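Oxidoreductase, 2OG-Fe oxygenase family protein, putative, expressed (Oryza sativa subsp. japonica, PDB 5XEG) probably acts as an iron(II)- and 2-oxoglutarate-dependent dioxygenase of the AlkB family, this chain being its oxygenase domain. Local coordinates at residues S54-C59 and V127-S132; L138-D143 and L196-V201. All blocks are in the same frame, centred on the assembly; numbering follows the deposited sequence.

Contact 1 (S54-C59 and V127-S132). With AKG (2-oxoglutaric acid), chain B.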
ATOM      1  N   SER A  54      -0.209   3.245  16.585  1.00 16.95           N
ATOM      2  CA  SER A  54      -1.249   2.229  16.442  1.00 16.76           C
ATOM      3  C   SER A  54      -1.165   1.493  15.149  1.00 16.75           C
ATOM      4  O   SER A  54      -2.177   1.239  14.515  1.00 15.67           O
ATOM      5  CB  SER A  54      -2.610   2.837  16.612  1.00 18.35           C
ATOM      6  OG  SER A  54      -2.679   3.417  17.935  1.00 20.89           O
ATOM      7  N   LEU A  55       0.062   1.081  14.851  1.00 15.88           N
ATOM      8  CA  LEU A  55       0.408   0.404  13.620  1.00 15.51           C
ATOM      9  C   LEU A  55       1.122  -0.904  13.929  1.00 15.88           C
ATOM     10  O   LEU A  55       2.110  -0.934  14.663  1.00 17.42           O
ATOM     11  CB  LEU A  55       1.380   1.290  12.799  1.00 17.51           C
ATOM     12  CG  LEU A  55       1.930   0.696  11.483  1.00 18.66           C
ATOM     13  CD1 LEU A  55       0.791   0.418  10.533  1.00 22.86           C
ATOM     14  CD2 LEU A  55       2.837   1.722  10.830  1.00 22.33           C
ATOM     15  N   GLN A  56       0.665  -1.972  13.300  1.00 17.44           N
ATOM     16  CA  GLN A  56       1.411  -3.211  13.207  1.00 16.83           C
ATOM     17  C   GLN A  56       1.651  -3.582  11.740  1.00 16.47           C
ATOM     18  O   GLN A  56       0.937  -3.129  10.840  1.00 17.72           O
ATOM     19  CB  GLN A  56       0.548  -4.316  13.853  1.00 19.44           C
ATOM     20  CG  GLN A  56       0.166  -4.067  15.347  1.00 21.65           C
ATOM     21  CD  GLN A  56      -0.895  -5.111  15.765  1.00 27.89           C
ATOM     22  OE1 GLN A  56      -0.543  -6.242  15.885  1.00 30.44           O
ATOM     23  NE2 GLN A  56      -2.184  -4.722  15.902  1.00 31.22           N
ATOM     24  N   MET A  57       2.659  -4.403  11.488  1.00 14.89           N
ATOM     25  CA  MET A  57       3.041  -4.719  10.120  1.00 15.64           C
ATOM     26  C   MET A  57       3.488  -6.149   9.987  1.00 14.49           C
ATOM     27  O   MET A  57       3.898  -6.770  10.969  1.00 15.56           O
ATOM     28  CB  MET A  57       4.133  -3.779   9.597  1.00 17.44           C
ATOM     29  CG  MET A  57       5.416  -3.827  10.419  1.00 18.61           C
ATOM     30  SD  MET A  57       6.715  -2.721   9.761  1.00 20.45           S
ATOM     31  CE  MET A  57       7.304  -3.714   8.410  1.00 22.72           C
ATOM     32  N   MET A  58       3.468  -6.618   8.760  1.00 17.00           N
ATOM     33  CA  MET A  58       4.167  -7.850   8.401  1.00 18.69           C
ATOM     34  C   MET A  58       4.415  -7.824   6.950  1.00 18.52           C
ATOM     35  O   MET A  58       3.692  -7.134   6.196  1.00 21.13           O
ATOM     36  CB  MET A  58       3.340  -9.101   8.773  1.00 23.49           C
ATOM     37  CG  MET A  58       2.018  -9.293   8.097  1.00 26.14           C
ATOM     38  SD  MET A  58       1.349 -11.060   8.077  1.00 25.71           S
ATOM     39  CE  MET A  58       2.510 -11.702   6.940  1.00 31.13           C
ATOM     40  N   CYS A  59       5.470  -8.524   6.540  1.00 16.87           N
ATOM     41  CA  CYS A  59       5.836  -8.569   5.147  1.00 17.67           C
ATOM     42  C   CYS A  59       5.446  -9.886   4.524  1.00 19.91           C
ATOM     43  O   CYS A  59       5.459 -10.931   5.208  1.00 20.12           O
ATOM     44  CB  CYS A  59       7.321  -8.335   4.983  1.00 18.93           C
ATOM     45  SG  CYS A  59       7.795  -6.604   5.443  1.00 23.28           S
ATOM     46  N   VAL A 127       2.282  -5.329   4.589  1.00 19.28           N
ATOM     47  CA  VAL A 127       0.962  -5.310   5.148  1.00 17.40           C
ATOM     48  C   VAL A 127       0.991  -4.531   6.457  1.00 17.02           C
ATOM     49  O   VAL A 127       1.610  -4.967   7.452  1.00 16.36           O
ATOM     50  CB  VAL A 127       0.465  -6.749   5.406  1.00 17.50           C
ATOM     51  CG1 VAL A 127      -1.031  -6.759   5.748  1.00 17.22           C
ATOM     52  CG2 VAL A 127       0.789  -7.610   4.178  1.00 18.27           C
ATOM     53  N   ASN A 128       0.283  -3.398   6.443  1.00 15.75           N
ATOM     54  CA  ASN A 128       0.155  -2.484   7.547  1.00 15.42           C
ATOM     55  C   ASN A 128      -1.262  -2.593   8.103  1.00 15.15           C
ATOM     56  O   ASN A 128      -2.248  -2.458   7.342  1.00 17.13           O
ATOM     57  CB  ASN A 128       0.344  -1.035   7.032  1.00 15.71           C
ATOM     58  CG  ASN A 128       1.739  -0.728   6.599  1.00 15.23           C
ATOM     59  OD1 ASN A 128       2.679  -0.810   7.405  1.00 18.24           O
ATOM     60  ND2 ASN A 128       1.905  -0.349   5.342  1.00 14.95           N
ATOM     61  N   PHE A 129      -1.400  -2.739   9.405  1.00 15.44           N
ATOM     62  CA  PHE A 129      -2.696  -2.687  10.024  1.00 15.11           C
ATOM     63  C   PHE A 129      -2.730  -1.525  11.014  1.00 14.08           C
ATOM     64  O   PHE A 129      -1.930  -1.457  11.933  1.00 16.22           O
ATOM     65  CB  PHE A 129      -3.111  -3.931  10.728  1.00 16.68           C
ATOM     66  CG  PHE A 129      -4.526  -3.777  11.313  1.00 18.84           C
ATOM     67  CD1 PHE A 129      -5.565  -3.700  10.444  1.00 23.80           C
ATOM     68  CD2 PHE A 129      -4.733  -3.559  12.643  1.00 25.10           C
ATOM     69  CE1 PHE A 129      -6.836  -3.487  10.880  1.00 27.98           C
ATOM     70  CE2 PHE A 129      -6.036  -3.367  13.101  1.00 25.10           C
ATOM     71  CZ  PHE A 129      -7.046  -3.302  12.221  1.00 22.18           C
ATOM     72  N   TYR A 130      -3.681  -0.603  10.809  1.00 15.63           N
ATOM     73  CA  TYR A 130      -3.874   0.523  11.686  1.00 15.40           C
ATOM     74  C   TYR A 130      -5.160   0.352  12.489  1.00 15.27           C
ATOM     75  O   TYR A 130      -6.185   0.040  11.878  1.00 16.66           O
ATOM     76  CB  TYR A 130      -4.081   1.781  10.836  1.00 14.31           C
ATOM     77  CG  TYR A 130      -2.996   2.168   9.892  1.00 14.56           C
ATOM     78  CD1 TYR A 130      -2.878   1.527   8.647  1.00 14.90           C
ATOM     79  CD2 TYR A 130      -2.120   3.215  10.193  1.00 14.82           C
ATOM     80  CE1 TYR A 130      -1.900   1.860   7.739  1.00 15.24           C
ATOM     81  CE2 TYR A 130      -1.102   3.533   9.281  1.00 15.80           C
ATOM     82  CZ  TYR A 130      -1.060   2.894   8.041  1.00 14.55           C
ATOM     83  OH  TYR A 130      -0.050   3.287   7.204  1.00 18.93           O
ATOM     84  N   THR A 131      -5.118   0.473  13.819  1.00 16.29           N
ATOM     85  CA  THR A 131      -6.369   0.619  14.577  1.00 19.48           C
ATOM     86  C   THR A 131      -6.932   2.016  14.402  1.00 21.07           C
ATOM     87  O   THR A 131      -6.425   2.805  13.607  1.00 19.56           O
ATOM     88  CB  THR A 131      -6.217   0.199  16.034  1.00 24.63           C
ATOM     89  OG1 THR A 131      -5.218   1.008  16.647  1.00 25.61           O
ATOM     90  CG2 THR A 131      -5.818  -1.214  16.093  1.00 24.35           C
ATOM     91  N   SER A 132      -8.026   2.359  15.110  1.00 21.65           N
ATOM     92  CA  SER A 132      -8.680   3.660  14.777  1.00 23.08           C
ATOM     93  C   SER A 132      -7.818   4.908  15.007  1.00 18.59           C
ATOM     94  O   SER A 132      -8.053   5.926  14.332  1.00 19.67           O
ATOM     95  CB  SER A 132      -9.947   3.781  15.642  1.00 23.95           C
ATOM     96  OG  SER A 132     -10.793   2.660  15.431  1.00 27.63           O
TER
HETATM   97  C1  AKG B 401       4.162   2.351   3.864  1.00 20.77           C
HETATM   98  O1  AKG B 401       5.274   2.456   3.301  1.00 19.74           O
HETATM   99  O2  AKG B 401       3.963   1.533   4.789  1.00 20.36           O
HETATM  100  C2  AKG B 401       3.064   3.209   3.430  1.00 18.17           C
HETATM  101  O5  AKG B 401       3.294   4.326   2.996  1.00 16.82           O
HETATM  102  C3  AKG B 401       1.642   2.708   3.520  1.00 15.97           C
HETATM  103  C4  AKG B 401       0.687   3.894   3.548  1.00 16.87           C
HETATM  104  C5  AKG B 401      -0.730   3.397   3.706  1.00 16.58           C
HETATM  105  O3  AKG B 401      -1.556   3.652   2.804  1.00 16.61           O
HETATM  106  O4  AKG B 401      -1.024   2.749   4.735  1.00 17.44           O
HETATM  107  O   HOH W   1      -2.459  -1.950  14.812  1.00 23.28           O
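Leu55 and Tyr130 face each other as a non-hydrogen-bonded pair between antiparallel strands 55-59 and 124-131, the edge strand of the large sheet of this double-stranded beta-helix domain and its neighbour. From CB the leucine runs with CG anti to its own N (chi1 177°), which turns the branch toward the partner strand. CD1 then settles over the centre of the Tyr130 ring, 3.8 Å from the centroid, a CH-pi contact; the same Leu55 CD1 lies 3.6 Å from Phe129 O and 3.8 Å from Asn128 CB, and the leucine also packs on Leu136 of strand 134-139. A leucine suits the spot because its branched, apolar end fits between two polar ligand-binding side chains. Tyr130 OH donates to O4 of 2-oxoglutarate at 2.7 Å, and Asn128 ND2 to its O2 at 2.8 Å, while Arg48 holds Asn128 OD1. On the other sheet face, Gln56 NE2 reaches Phe129 O through a water. A methyl over the phenol ring, on a hydrogen-bonded strand pair, probably limits how the tyrosine can turn while its hydroxyl grips the carboxylate, and one strand holds both ends of the cosubstrate.

Contact 2 (L138-D143 and L196-V201). With MN (manganese (II) ion), chain C; AKG (2-oxoglutaric acid), chain B.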
ATOM      1  N   LEU A 138       5.003  11.339   7.245  1.00 14.64           N
ATOM      2  CA  LEU A 138       5.503  11.478   5.871  1.00 15.50           C
ATOM      3  C   LEU A 138       6.864  10.846   5.681  1.00 15.15           C
ATOM      4  O   LEU A 138       7.772  11.031   6.478  1.00 17.07           O
ATOM      5  CB  LEU A 138       5.655  12.994   5.541  1.00 14.59           C
ATOM      6  CG  LEU A 138       4.315  13.709   5.401  1.00 16.99           C
ATOM      7  CD1 LEU A 138       4.577  15.214   5.125  1.00 18.63           C
ATOM      8  CD2 LEU A 138       3.472  13.134   4.300  1.00 18.17           C
ATOM      9  N   HIS A 139       7.022  10.119   4.590  1.00 14.67           N
ATOM     10  CA  HIS A 139       8.288   9.487   4.252  1.00 14.37           C
ATOM     11  C   HIS A 139       8.277   9.183   2.760  1.00 14.75           C
ATOM     12  O   HIS A 139       7.204   9.176   2.132  1.00 14.73           O
ATOM     13  CB  HIS A 139       8.486   8.142   5.026  1.00 14.77           C
ATOM     14  CG  HIS A 139       7.451   7.138   4.677  1.00 14.64           C
ATOM     15  ND1 HIS A 139       6.157   7.249   5.145  1.00 15.24           N
ATOM     16  CD2 HIS A 139       7.455   6.107   3.810  1.00 15.23           C
ATOM     17  CE1 HIS A 139       5.428   6.297   4.604  1.00 14.38           C
ATOM     18  NE2 HIS A 139       6.177   5.625   3.765  1.00 15.39           N
ATOM     19  N   GLN A 140       9.456   8.867   2.239  1.00 14.07           N
ATOM     20  CA  GLN A 140       9.630   8.351   0.878  1.00 14.16           C
ATOM     21  C   GLN A 140       9.860   6.842   0.992  1.00 13.26           C
ATOM     22  O   GLN A 140      10.511   6.405   1.910  1.00 14.98           O
ATOM     23  CB  GLN A 140      10.902   8.973   0.284  1.00 15.85           C
ATOM     24  CG  GLN A 140      10.707  10.452  -0.032  1.00 15.70           C
ATOM     25  CD  GLN A 140      11.984  11.088  -0.600  1.00 17.22           C
ATOM     26  OE1 GLN A 140      13.073  11.030   0.028  1.00 16.67           O
ATOM     27  NE2 GLN A 140      11.870  11.699  -1.786  1.00 18.87           N
ATOM     28  N   ASP A 141       9.440   6.110  -0.016  1.00 14.40           N
ATOM     29  CA  ASP A 141       9.778   4.688  -0.216  1.00 16.64           C
ATOM     30  C   ASP A 141      11.094   4.705  -0.960  1.00 16.94           C
ATOM     31  O   ASP A 141      11.172   4.682  -2.160  1.00 17.83           O
ATOM     32  CB  ASP A 141       8.690   3.954  -0.992  1.00 18.04           C
ATOM     33  CG  ASP A 141       7.418   3.711  -0.148  1.00 19.62           C
ATOM     34  OD1 ASP A 141       7.298   4.153   1.011  1.00 15.38           O
ATOM     35  OD2 ASP A 141       6.560   3.037  -0.684  1.00 22.30           O
ATOM     36  N   LYS A 142      12.168   4.745  -0.184  1.00 19.78           N
ATOM     37  CA  LYS A 142      13.502   4.919  -0.801  1.00 22.98           C
ATOM     38  C   LYS A 142      14.453   3.791  -0.460  1.00 26.40           C
ATOM     39  O   LYS A 142      15.649   3.960  -0.668  1.00 22.87           O
ATOM     40  CB  LYS A 142      14.087   6.233  -0.328  1.00 23.89           C
ATOM     41  CG  LYS A 142      14.218   6.379   1.181  1.00 29.64           C
ATOM     42  CD  LYS A 142      14.862   7.734   1.487  1.00 35.90           C
ATOM     43  CE  LYS A 142      15.444   7.813   2.866  1.00 37.00           C
ATOM     44  NZ  LYS A 142      14.492   7.382   3.901  1.00 43.75           N
ATOM     45  N   ASP A 143      13.965   2.672   0.082  1.00 23.50           N
ATOM     46  CA  ASP A 143      14.862   1.554   0.481  1.00 24.91           C
ATOM     47  C   ASP A 143      15.036   0.475  -0.589  1.00 27.01           C
ATOM     48  O   ASP A 143      15.786  -0.482  -0.345  1.00 26.38           O
ATOM     49  CB  ASP A 143      14.427   0.857   1.775  1.00 25.45           C
ATOM     50  CG  ASP A 143      14.404   1.777   2.953  1.00 27.69           C
ATOM     51  OD1 ASP A 143      15.088   2.838   2.877  1.00 25.54           O
ATOM     52  OD2 ASP A 143      13.767   1.419   3.965  1.00 27.61           O
ATOM     53  N   LEU A 196       9.033   8.883  -5.861  1.00 18.02           N
ATOM     54  CA  LEU A 196       9.629   9.328  -4.622  1.00 18.88           C
ATOM     55  C   LEU A 196       8.816  10.398  -3.909  1.00 18.83           C
ATOM     56  O   LEU A 196       9.355  11.165  -3.103  1.00 18.68           O
ATOM     57  CB  LEU A 196      11.071   9.794  -4.871  1.00 20.01           C
ATOM     58  CG  LEU A 196      11.970   8.576  -5.207  1.00 23.90           C
ATOM     59  CD1 LEU A 196      13.363   9.060  -5.572  1.00 27.08           C
ATOM     60  CD2 LEU A 196      12.104   7.569  -4.071  1.00 25.45           C
ATOM     61  N   ILE A 197       7.507  10.411  -4.108  1.00 16.86           N
ATOM     62  CA  ILE A 197       6.714  11.298  -3.281  1.00 15.92           C
ATOM     63  C   ILE A 197       6.923  11.011  -1.800  1.00 15.55           C
ATOM     64  O   ILE A 197       7.025   9.850  -1.344  1.00 15.61           O
ATOM     65  CB  ILE A 197       5.204  11.292  -3.640  1.00 16.38           C
ATOM     66  CG1 ILE A 197       4.638   9.836  -3.589  1.00 17.21           C
ATOM     67  CG2 ILE A 197       5.016  12.033  -4.932  1.00 18.41           C
ATOM     68  CD1 ILE A 197       3.114   9.774  -3.708  1.00 18.24           C
ATOM     69  N   PHE A 198       6.893  12.075  -1.019  1.00 15.11           N
ATOM     70  CA  PHE A 198       6.644  11.954   0.447  1.00 15.08           C
ATOM     71  C   PHE A 198       5.203  11.669   0.683  1.00 16.17           C
ATOM     72  O   PHE A 198       4.316  12.249   0.045  1.00 16.72           O
ATOM     73  CB  PHE A 198       7.065  13.253   1.202  1.00 15.89           C
ATOM     74  CG  PHE A 198       8.552  13.381   1.399  1.00 16.41           C
ATOM     75  CD1 PHE A 198       9.334  13.979   0.398  1.00 17.26           C
ATOM     76  CD2 PHE A 198       9.190  12.971   2.562  1.00 17.03           C
ATOM     77  CE1 PHE A 198      10.696  14.124   0.543  1.00 16.75           C
ATOM     78  CE2 PHE A 198      10.582  13.088   2.696  1.00 17.31           C
ATOM     79  CZ  PHE A 198      11.328  13.669   1.687  1.00 16.29           C
ATOM     80  N   HIS A 199       4.896  10.739   1.582  1.00 16.54           N
ATOM     81  CA  HIS A 199       3.527  10.315   1.737  1.00 15.73           C
ATOM     82  C   HIS A 199       3.338   9.709   3.117  1.00 15.19           C
ATOM     83  O   HIS A 199       4.310   9.371   3.824  1.00 14.97           O
ATOM     84  CB  HIS A 199       3.070   9.321   0.651  1.00 15.15           C
ATOM     85  CG  HIS A 199       3.888   8.090   0.626  1.00 14.97           C
ATOM     86  ND1 HIS A 199       5.158   8.054   0.058  1.00 15.63           N
ATOM     87  CD2 HIS A 199       3.691   6.876   1.184  1.00 17.22           C
ATOM     88  CE1 HIS A 199       5.686   6.872   0.259  1.00 15.63           C
ATOM     89  NE2 HIS A 199       4.800   6.116   0.876  1.00 15.44           N
ATOM     90  N   GLY A 200       2.085   9.673   3.525  1.00 15.66           N
ATOM     91  CA  GLY A 200       1.810   9.093   4.835  1.00 16.09           C
ATOM     92  C   GLY A 200       0.301   9.110   5.127  1.00 16.41           C
ATOM     93  O   GLY A 200      -0.484   9.473   4.278  1.00 15.61           O
ATOM     94  N   VAL A 201      -0.069   8.667   6.329  1.00 16.72           N
ATOM     95  CA  VAL A 201      -1.475   8.516   6.716  1.00 16.66           C
ATOM     96  C   VAL A 201      -1.678   9.433   7.959  1.00 16.46           C
ATOM     97  O   VAL A 201      -1.075   9.198   8.994  1.00 16.50           O
ATOM     98  CB  VAL A 201      -1.822   7.042   7.019  1.00 16.59           C
ATOM     99  CG1 VAL A 201      -3.239   6.962   7.571  1.00 16.93           C
ATOM    100  CG2 VAL A 201      -1.727   6.209   5.776  1.00 17.51           C
TER
HETATM  101 MN    MN C 402       5.383   4.331   2.056  1.00 15.63          MN
HETATM  102  C1  AKG B 401       4.162   2.351   3.864  1.00 20.77           C
HETATM  103  O1  AKG B 401       5.274   2.456   3.301  1.00 19.74           O
HETATM  104  O2  AKG B 401       3.963   1.533   4.789  1.00 20.36           O
HETATM  105  C2  AKG B 401       3.064   3.209   3.430  1.00 18.17           C
HETATM  106  O5  AKG B 401       3.294   4.326   2.996  1.00 16.82           O
HETATM  107  C3  AKG B 401       1.642   2.708   3.520  1.00 15.97           C
HETATM  108  C4  AKG B 401       0.687   3.894   3.548  1.00 16.87           C
HETATM  109  C5  AKG B 401      -0.730   3.397   3.706  1.00 16.58           C
HETATM  110  O3  AKG B 401      -1.556   3.652   2.804  1.00 16.61           O
HETATM  111  O4  AKG B 401      -1.024   2.749   4.735  1.00 17.44           O
HETATM  112  O   HOH W   2       8.027   7.484  -2.282  1.00 15.47           O
HETATM  113  O   HOH W   3       4.376   3.070   0.561  1.00 19.07           O
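The Phe198 ring carries Gln140 on one face: CG stands over the ring centre at 3.5 Å, a CH-pi contact, and the amide beyond it lies almost flat on the ring, the planes 6° apart, while the backbone of Leu138 meets the ring edge. The His199 ring is used at its edge, where Asp141 OD1 and O5 of 2-oxoglutarate lie near its plane; the His139 ring lies obliquely to it. His139, Asp141 and His199 form the HxD...H facial triad of the double-stranded beta-helix fold, holding manganese here, probably in the place of iron(II). The ion is bound by His139 NE2 (2.3 Å), Asp141 OD1, His199 NE2, O1 and O5 of 2-oxoglutarate and a water. Histidine gives a ring nitrogen; aspartate can put one carboxylate oxygen on the metal and leave the other for Arg229. The histidines, a hydrogen-bonded antiparallel pair, share one sheet face, and their common torsion, CG between N and the carbonyl carbon (chi1 63° and 59°), turns both NE2 atoms to the metal. His199 ND1 donates to Ile197 O at 2.9 Å, which fixes the ring's rotation; Gly137 O does likewise for His139. With an alanine in place of Gln140, one face of Phe198 would probably lose its cover and Leu196 O its side-chain donor. That donor, Gln140 NE2, lies 2.9 Å from Leu196 O, in the carbonyl plane and on a lone pair.

In the fold
Contact 1 closes before contact 2 opens along the chain, and their centres lie about 16 Å apart within the one oxygenase domain. The first joins two strands of the large antiparallel sheet, the second two strands of the smaller four-stranded sheet; strands 124-131 and 134-139 follow each other, so the chain passes from one sheet to the other at the corner between them. The two sheets hold 2-oxoglutarate between them: 127-132 supplies polar side chains for its ends, 138-143 and 196-201 the metal it chelates. Tyr130 OH packs on Val201 CG2 at 3.7 Å, where the contacts touch. Arg48 and Arg223 also hydrogen-bond to 2-oxoglutarate, which helps to set it on the metal.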